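Local coordinates for protein cellulase (Bacteroides salanitronis, PDB 6WQY) that probably hydrolyses internal beta-1,4-glucan links of cellulose and related plant polysaccharides, as the family 5 glycoside hydrolase (TIM-barrel) domain of a longer protein, at residues Y344-G349 against A358-A363; Y327-C332 against I375-R380. One frame throughout, in Å; residues are numbered along the deposited sequence.

Interaction 1 of 2, residues Y344-G349 against A358-A363; sequences YWDAGG and ALFNHA
The carboxylate of D346 does most of the work here, spreading its two oxygens over the loop 358-363. H362 gives its NE2 proton to D346 OD1 at 2.8 Å in a nearly straight bond (166°). The acceptor lies close to the imidazole plane, but the donor comes down from above the carboxylate plane, the two flat groups being turned 55° apart. OD1 also takes the amide of G348, two residues on, which closes an Asx turn. The other oxygen, OD2, is held by the backbone N of L359 at 2.8 Å and weakly by that of F360, while W35 NE1 from outside donates to it as well. So many donors should stabilise the negative charge and fix the rotation of the group. With CG anti to the backbone N (chi1 -170°), the D346 carboxylate is carried to the loop, where it slides past the H362 side chain in the opposite direction. G348 CA lies over one face of the H362 ring, 3.2 Å from NE2, while G348 O touches A358 CB at 3.3 Å. On the side facing helix 371-383, CD1 of L359 sits over a face of the Y344 ring, 3.9 Å from its centroid, a CH-pi contact displaced toward the CD2-CE2 edge; Y344 OH is hydrogen-bonded to W357 O. On its other nitrogen, H362 ND1 is hydrogen-bonded to Q40 OE1. The contact thus closes the C-terminal end of the last barrel strand, 342-346, against its following loop, beside strand 34-37, with F360 reaching helix 61-70.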
ATOM      1  N   TYR A 344       2.338   7.354  -2.504  1.00  8.23           N
ATOM      2  CA  TYR A 344       1.271   8.347  -2.571  1.00  7.99           C
ATOM      3  C   TYR A 344      -0.015   7.718  -3.100  1.00  7.78           C
ATOM      4  O   TYR A 344       0.011   6.942  -4.057  1.00  8.83           O
ATOM      5  CB  TYR A 344       1.752   9.494  -3.489  1.00  8.99           C
ATOM      6  CG  TYR A 344       0.698  10.552  -3.709  1.00  8.73           C
ATOM      7  CD1 TYR A 344       0.569  11.636  -2.847  1.00  9.13           C
ATOM      8  CD2 TYR A 344      -0.226  10.429  -4.746  1.00  8.97           C
ATOM      9  CE1 TYR A 344      -0.439  12.563  -3.022  1.00  9.42           C
ATOM     10  CE2 TYR A 344      -1.238  11.343  -4.912  1.00  9.18           C
ATOM     11  CZ  TYR A 344      -1.337  12.409  -4.046  1.00  9.27           C
ATOM     12  OH  TYR A 344      -2.353  13.331  -4.170  1.00 10.78           O
ATOM     13  N   TRP A 345      -1.151   8.065  -2.485  1.00  7.98           N
ATOM     14  CA  TRP A 345      -2.452   7.533  -2.893  1.00  8.13           C
ATOM     15  C   TRP A 345      -3.061   8.383  -4.005  1.00  8.03           C
ATOM     16  O   TRP A 345      -3.512   9.507  -3.760  1.00  9.34           O
ATOM     17  CB  TRP A 345      -3.416   7.486  -1.700  1.00  8.89           C
ATOM     18  CG  TRP A 345      -4.772   6.978  -2.104  1.00  8.89           C
ATOM     19  CD1 TRP A 345      -5.910   7.696  -2.214  1.00  9.37           C
ATOM     20  CD2 TRP A 345      -5.093   5.652  -2.531  1.00  8.40           C
ATOM     21  NE1 TRP A 345      -6.937   6.905  -2.674  1.00  9.61           N
ATOM     22  CE2 TRP A 345      -6.457   5.637  -2.879  1.00  9.19           C
ATOM     23  CE3 TRP A 345      -4.365   4.461  -2.622  1.00  8.77           C
ATOM     24  CZ2 TRP A 345      -7.097   4.483  -3.331  1.00 10.16           C
ATOM     25  CZ3 TRP A 345      -4.998   3.326  -3.082  1.00  9.48           C
ATOM     26  CH2 TRP A 345      -6.348   3.344  -3.424  1.00 10.45           C
ATOM     27  N   ASP A 346      -3.128   7.832  -5.215  1.00  8.84           N
ATOM     28  CA  ASP A 346      -3.669   8.549  -6.378  1.00  9.12           C
ATOM     29  C   ASP A 346      -4.942   7.840  -6.850  1.00  8.92           C
ATOM     30  O   ASP A 346      -4.901   6.867  -7.612  1.00  9.21           O
ATOM     31  CB  ASP A 346      -2.629   8.660  -7.494  1.00  9.50           C
ATOM     32  CG  ASP A 346      -3.053   9.592  -8.602  1.00 10.11           C
ATOM     33  OD1 ASP A 346      -4.230   9.527  -9.017  1.00 10.50           O
ATOM     34  OD2 ASP A 346      -2.201  10.390  -9.069  1.00 10.67           O
ATOM     35  N   ALA A 347      -6.099   8.363  -6.428  1.00  9.58           N
ATOM     36  CA  ALA A 347      -7.384   7.795  -6.805  1.00 10.18           C
ATOM     37  C   ALA A 347      -7.819   8.231  -8.194  1.00 10.34           C
ATOM     38  O   ALA A 347      -8.871   7.805  -8.652  1.00 11.16           O
ATOM     39  CB  ALA A 347      -8.458   8.202  -5.782  1.00 11.49           C
ATOM     40  N   GLY A 348      -7.051   9.083  -8.872  1.00 11.09           N
ATOM     41  CA  GLY A 348      -7.424   9.477 -10.219  1.00 12.52           C
ATOM     42  C   GLY A 348      -8.700  10.288 -10.219  1.00 13.24           C
ATOM     43  O   GLY A 348      -8.922  11.163  -9.370  1.00 13.29           O
ATOM     44  N   GLY A 349      -9.554   9.997 -11.190  1.00 13.76           N
ATOM     45  CA  GLY A 349     -10.686  10.866 -11.434  1.00 15.10           C
ATOM     46  C   GLY A 349     -10.299  12.019 -12.342  1.00 24.42           C
ATOM     47  O   GLY A 349      -9.282  11.984 -13.040  1.00 35.09           O
ATOM     48  N   ALA A 358      -5.744  13.182  -7.401  1.00 10.60           N
ATOM     49  CA  ALA A 358      -5.133  12.835  -8.677  1.00 11.32           C
ATOM     50  C   ALA A 358      -3.923  13.706  -8.994  1.00  9.96           C
ATOM     51  O   ALA A 358      -3.993  14.942  -8.919  1.00 11.76           O
ATOM     52  CB  ALA A 358      -6.166  13.010  -9.794  1.00 13.19           C
ATOM     53  N   LEU A 359      -2.848  13.064  -9.412  1.00 10.35           N
ATOM     54  CA  LEU A 359      -1.690  13.718 -10.013  1.00 10.53           C
ATOM     55  C   LEU A 359      -1.600  13.459 -11.506  1.00 10.12           C
ATOM     56  O   LEU A 359      -1.103  14.324 -12.242  1.00 10.46           O
ATOM     57  CB  LEU A 359      -0.396  13.244  -9.348  1.00 11.09           C
ATOM     58  CG  LEU A 359      -0.318  13.434  -7.835  1.00 11.87           C
ATOM     59  CD1 LEU A 359       1.005  12.870  -7.301  1.00 13.18           C
ATOM     60  CD2 LEU A 359      -0.483  14.879  -7.422  1.00 14.59           C
ATOM     61  N   PHE A 360      -2.072  12.296 -11.965  1.00 10.68           N
ATOM     62  CA  PHE A 360      -2.051  11.935 -13.370  1.00 10.69           C
ATOM     63  C   PHE A 360      -3.429  11.444 -13.796  1.00  9.92           C
ATOM     64  O   PHE A 360      -4.144  10.801 -13.010  1.00 10.97           O
ATOM     65  CB  PHE A 360      -1.100  10.753 -13.647  1.00 11.18           C
ATOM     66  CG  PHE A 360       0.328  11.008 -13.276  1.00 10.72           C
ATOM     67  CD1 PHE A 360       0.766  10.771 -11.988  1.00 11.46           C
ATOM     68  CD2 PHE A 360       1.229  11.469 -14.208  1.00 11.92           C
ATOM     69  CE1 PHE A 360       2.079  11.008 -11.631  1.00 12.14           C
ATOM     70  CE2 PHE A 360       2.549  11.702 -13.861  1.00 11.99           C
ATOM     71  CZ  PHE A 360       2.970  11.464 -12.568  1.00 12.15           C
ATOM     72  N   ASN A 361      -3.781  11.694 -15.053  1.00 10.10           N
ATOM     73  CA  ASN A 361      -4.858  10.934 -15.675  1.00  9.85           C
ATOM     74  C   ASN A 361      -4.375   9.490 -15.830  1.00 10.00           C
ATOM     75  O   ASN A 361      -3.305   9.241 -16.397  1.00 10.19           O
ATOM     76  CB  ASN A 361      -5.219  11.553 -17.026  1.00 11.22           C
ATOM     77  CG  ASN A 361      -6.391  10.862 -17.682  1.00 10.92           C
ATOM     78  OD1 ASN A 361      -6.282   9.702 -18.084  1.00 12.35           O
ATOM     79  ND2 ASN A 361      -7.509  11.553 -17.794  1.00 14.62           N
ATOM     80  N   HIS A 362      -5.144   8.525 -15.291  1.00  9.54           N
ATOM     81  CA  HIS A 362      -4.684   7.149 -15.222  1.00  9.64           C
ATOM     82  C   HIS A 362      -4.650   6.454 -16.577  1.00  9.66           C
ATOM     83  O   HIS A 362      -4.066   5.370 -16.682  1.00 10.22           O
ATOM     84  CB  HIS A 362      -5.555   6.337 -14.261  1.00  9.35           C
ATOM     85  CG  HIS A 362      -5.369   6.681 -12.817  1.00  8.56           C
ATOM     86  ND1 HIS A 362      -5.838   5.848 -11.821  1.00  9.02           N
ATOM     87  CD2 HIS A 362      -4.782   7.730 -12.185  1.00  9.48           C
ATOM     88  CE1 HIS A 362      -5.559   6.368 -10.639  1.00  9.48           C
ATOM     89  NE2 HIS A 362      -4.918   7.510 -10.831  1.00  9.15           N
ATOM     90  N   ALA A 363      -5.254   7.044 -17.602  1.00 10.32           N
ATOM     91  CA  ALA A 363      -5.242   6.463 -18.933  1.00 11.92           C
ATOM     92  C   ALA A 363      -4.299   7.172 -19.892  1.00 12.41           C
ATOM     93  O   ALA A 363      -3.630   6.511 -20.697  1.00 14.22           O
ATOM     94  CB  ALA A 363      -6.656   6.476 -19.527  1.00 13.11           C
TER
HETATM   95  O   HOH W   1      -7.805   9.193 -14.529  1.00 12.07           O

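Interaction 2 of 2, residues Y327-C332 against I375-R380; sequences YLEYVC and IDVMKR
The carboxylate of E329 and the guanidinium of R380 are the flat groups that approach one another between these two helices, with their planes 67° apart. E329 OE2 lies at the guanidinium edge, near its plane, yet 4.4 Å from R380 NH1, too far for a salt bridge. Its nearer neighbour is the aliphatic part of the arginine, R380 CD at 3.7 Å. One face of the guanidinium has D376 O, a turn back on its own helix, above its centre. All this holds for one of two modelled conformers of R380, so the approach is tentative. E329 leaves its helix with CG anti to the backbone N (chi1 -164°) and runs on extended, crossing V377 at about a right angle: CG touches V377 O at 3.5 Å, and OE1 rests 3.8 Å from V377 CB. On the inner side M378 takes over. Its CG packs 3.7 Å from C332 SG and, more loosely, against L328 CB, before the bend at chi3 turns the methyl end. The axes of the two segments run in the same general direction, crossing at -22° and approaching to 7.9 Å, with E329 and V377 closest in the backbone, their CA atoms 5.1 Å apart. These are neighbouring outer helices of the barrel, 318-337 and 371-383, flanking the last strand: L328 and C332 rest on M310 of strand 305-310, M378 covers Y344 of strand 342-346, and Y330 turns to helix 284-299.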
ATOM      1  N   TYR A 327       3.036  19.740   3.813  1.00 10.59           N
ATOM      2  CA  TYR A 327       2.701  18.464   4.437  1.00 10.10           C
ATOM      3  C   TYR A 327       3.347  17.300   3.692  1.00  9.51           C
ATOM      4  O   TYR A 327       3.990  16.432   4.299  1.00 10.11           O
ATOM      5  CB  TYR A 327       1.169  18.293   4.476  1.00 10.04           C
ATOM      6  CG  TYR A 327       0.743  16.936   4.993  1.00  9.40           C
ATOM      7  CD1 TYR A 327       0.574  16.714   6.355  1.00 10.58           C
ATOM      8  CD2 TYR A 327       0.544  15.876   4.131  1.00  9.12           C
ATOM      9  CE1 TYR A 327       0.213  15.470   6.842  1.00  9.77           C
ATOM     10  CE2 TYR A 327       0.179  14.629   4.611  1.00  9.46           C
ATOM     11  CZ  TYR A 327       0.021  14.431   5.953  1.00  8.42           C
ATOM     12  OH  TYR A 327      -0.328  13.167   6.393  1.00  9.32           O
ATOM     13  N   LEU A 328       3.175  17.242   2.369  1.00  9.99           N
ATOM     14  CA  LEU A 328       3.702  16.117   1.606  1.00  9.84           C
ATOM     15  C   LEU A 328       5.215  16.081   1.641  1.00 10.94           C
ATOM     16  O   LEU A 328       5.813  15.004   1.761  1.00 11.35           O
ATOM     17  CB  LEU A 328       3.178  16.178   0.172  1.00 10.29           C
ATOM     18  CG  LEU A 328       1.682  15.895   0.015  1.00  9.74           C
ATOM     19  CD1 LEU A 328       1.251  16.160  -1.404  1.00 11.73           C
ATOM     20  CD2 LEU A 328       1.352  14.455   0.391  1.00 10.78           C
ATOM     21  N   GLU A 329       5.856  17.246   1.543  1.00 11.05           N
ATOM     22  CA  GLU A 329       7.311  17.303   1.630  1.00 12.66           C
ATOM     23  C   GLU A 329       7.776  16.854   3.007  1.00 13.29           C
ATOM     24  O   GLU A 329       8.730  16.070   3.131  1.00 14.54           O
ATOM     25  CB  GLU A 329       7.803  18.721   1.307  1.00 13.44           C
ATOM     26  CG  GLU A 329       9.290  18.807   1.003  1.00 14.86           C
ATOM     27  CD  GLU A 329       9.753  20.176   0.515  1.00 11.85           C
ATOM     28  OE1 GLU A 329       8.967  21.128   0.376  1.00 16.43           O
ATOM     29  OE2 GLU A 329      10.989  20.320   0.314  1.00 18.97           O
ATOM     30  N   TYR A 330       7.093  17.314   4.058  1.00 12.14           N
ATOM     31  CA  TYR A 330       7.480  16.953   5.417  1.00 12.41           C
ATOM     32  C   TYR A 330       7.342  15.453   5.654  1.00 12.25           C
ATOM     33  O   TYR A 330       8.232  14.814   6.250  1.00 12.71           O
ATOM     34  CB  TYR A 330       6.631  17.724   6.431  1.00 12.11           C
ATOM     35  CG  TYR A 330       7.197  17.622   7.817  1.00 11.76           C
ATOM     36  CD1 TYR A 330       6.852  16.584   8.662  1.00 11.91           C
ATOM     37  CD2 TYR A 330       8.118  18.545   8.267  1.00 11.90           C
ATOM     38  CE1 TYR A 330       7.400  16.480   9.920  1.00 13.75           C
ATOM     39  CE2 TYR A 330       8.672  18.448   9.524  1.00 13.56           C
ATOM     40  CZ  TYR A 330       8.313  17.411  10.342  1.00 12.44           C
ATOM     41  OH  TYR A 330       8.860  17.292  11.597  1.00 15.20           O
ATOM     42  N   VAL A 331       6.234  14.867   5.207  1.00 11.84           N
ATOM     43  CA  VAL A 331       5.998  13.450   5.430  1.00 11.14           C
ATOM     44  C   VAL A 331       6.972  12.605   4.621  1.00 11.00           C
ATOM     45  O   VAL A 331       7.466  11.586   5.109  1.00 11.37           O
ATOM     46  CB  VAL A 331       4.528  13.098   5.126  1.00 12.19           C
ATOM     47  CG1 VAL A 331       4.314  11.597   5.169  1.00 12.44           C
ATOM     48  CG2 VAL A 331       3.604  13.783   6.120  1.00 12.28           C
ATOM     49  N   CYS A 332       7.256  12.993   3.373  1.00 10.86           N
ATOM     50  CA  CYS A 332       8.196  12.204   2.576  1.00 10.94           C
ATOM     51  C   CYS A 332       9.610  12.268   3.146  1.00 11.52           C
ATOM     52  O   CYS A 332      10.320  11.251   3.168  1.00 12.39           O
ATOM     53  CB  CYS A 332       8.167  12.621   1.112  1.00 11.39           C
ATOM     54  SG  CYS A 332       6.692  12.068   0.225  1.00 11.19           S
ATOM     55  N   ILE A 375       4.927  16.525  -7.127  1.00 10.87           N
ATOM     56  CA  ILE A 375       5.912  15.477  -7.349  1.00 11.22           C
ATOM     57  C   ILE A 375       7.300  15.962  -6.967  1.00 10.93           C
ATOM     58  O   ILE A 375       8.068  15.242  -6.321  1.00 11.61           O
ATOM     59  CB  ILE A 375       5.829  15.002  -8.812  1.00 11.74           C
ATOM     60  CG1 ILE A 375       4.478  14.326  -9.066  1.00 11.64           C
ATOM     61  CG2 ILE A 375       6.978  14.081  -9.137  1.00 12.81           C
ATOM     62  CD1 ILE A 375       4.103  14.190 -10.526  1.00 13.09           C
ATOM     63  N   ASP A 376       7.627  17.204  -7.331  1.00 11.09           N
ATOM     64  CA  ASP A 376       8.954  17.727  -7.030  1.00 11.10           C
ATOM     65  C   ASP A 376       9.228  17.770  -5.537  1.00 10.93           C
ATOM     66  O   ASP A 376      10.336  17.464  -5.110  1.00 12.02           O
ATOM     67  CB  ASP A 376       9.116  19.118  -7.647  1.00 11.93           C
ATOM     68  CG  ASP A 376       9.283  19.072  -9.155  1.00 12.88           C
ATOM     69  OD1 ASP A 376       9.503  17.969  -9.709  1.00 16.71           O
ATOM     70  OD2 ASP A 376       9.199  20.147  -9.788  1.00 14.61           O
ATOM     71  N   VAL A 377       8.242  18.157  -4.719  1.00 10.31           N
ATOM     72  CA  VAL A 377       8.516  18.227  -3.281  1.00 11.61           C
ATOM     73  C   VAL A 377       8.637  16.836  -2.663  1.00 10.92           C
ATOM     74  O   VAL A 377       9.406  16.637  -1.724  1.00 12.14           O
ATOM     75  CB  VAL A 377       7.529  19.124  -2.501  1.00 12.73           C
ATOM     76  CG1 VAL A 377       7.503  20.535  -3.071  1.00 17.48           C
ATOM     77  CG2 VAL A 377       6.144  18.520  -2.450  1.00 16.71           C
ATOM     78  N   MET A 378       7.878  15.863  -3.179  1.00 11.00           N
ATOM     79  CA  MET A 378       8.000  14.498  -2.669  1.00 11.77           C
ATOM     80  C   MET A 378       9.346  13.901  -3.052  1.00 10.92           C
ATOM     81  O   MET A 378      10.006  13.260  -2.228  1.00 12.66           O
ATOM     82  CB  MET A 378       6.835  13.628  -3.170  1.00 10.60           C
ATOM     83  CG  MET A 378       5.487  14.091  -2.642  1.00 11.93           C
ATOM     84  SD  MET A 378       4.152  12.895  -2.772  1.00 11.85           S
ATOM     85  CE  MET A 378       4.019  12.729  -4.554  1.00 12.37           C
ATOM     86  N   LYS A 379       9.789  14.143  -4.289  1.00 12.12           N
ATOM     87  CA  LYS A 379      11.093  13.647  -4.715  1.00 12.99           C
ATOM     88  C   LYS A 379      12.213  14.262  -3.890  1.00 13.22           C
ATOM     89  O   LYS A 379      13.205  13.597  -3.578  1.00 14.87           O
ATOM     90  CB  LYS A 379      11.329  13.972  -6.189  1.00 13.54           C
ATOM     91  CG  LYS A 379      10.468  13.150  -7.124  1.00 14.98           C
ATOM     92  CD  LYS A 379      11.006  13.129  -8.544  1.00 17.41           C
ATOM     93  CE  LYS A 379      11.063  14.498  -9.174  1.00 25.52           C
ATOM     94  NZ  LYS A 379      11.591  14.393 -10.568  1.00 24.14           N
ATOM     95  N   ARG A 380      12.072  15.535  -3.520  0.68 12.91           N
ATOM     96  CA  ARG A 380      13.100  16.177  -2.709  0.68 14.88           C
ATOM     97  C   ARG A 380      13.241  15.488  -1.359  0.68 15.56           C
ATOM     98  O   ARG A 380      14.352  15.366  -0.833  0.68 17.72           O
ATOM     99  CB  ARG A 380      12.759  17.655  -2.540  0.68 15.75           C
ATOM    100  CG  ARG A 380      13.866  18.508  -1.962  0.68 15.83           C
ATOM    101  CD  ARG A 380      13.612  19.959  -2.334  0.68 28.37           C
ATOM    102  NE  ARG A 380      13.631  20.114  -3.786  0.68 31.70           N
ATOM    103  CZ  ARG A 380      12.766  20.840  -4.489  0.68 26.95           C
ATOM    104  NH1 ARG A 380      11.784  21.499  -3.886  0.68 22.48           N
ATOM    105  NH2 ARG A 380      12.884  20.896  -5.809  0.68 29.22           N
TER

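How the interactions relate
Both contacts belong to the last beta-alpha units of the barrel: helix 318-337 leads into strand 342-346, whose following loop leads into helix 371-383. Interaction 1 is therefore nested in the chain loop that interaction 2 closes. Their centres are about 17 Å apart, but the apolar sides meet. F360 CZ touches I375 CD1 at 3.6 Å, Y344 CD1 lies 3.8 Å from M378 SD, and L359 CD1 reaches M378 CE at 4.1 Å. M378 is shared by both. Interaction 1 lies at the C-terminal end of the barrel strands, where TIM-barrel enzymes carry their active sites; interaction 2 lies outside the strand barrel, in its helical layer, and both are away from the magnesium-binding E95.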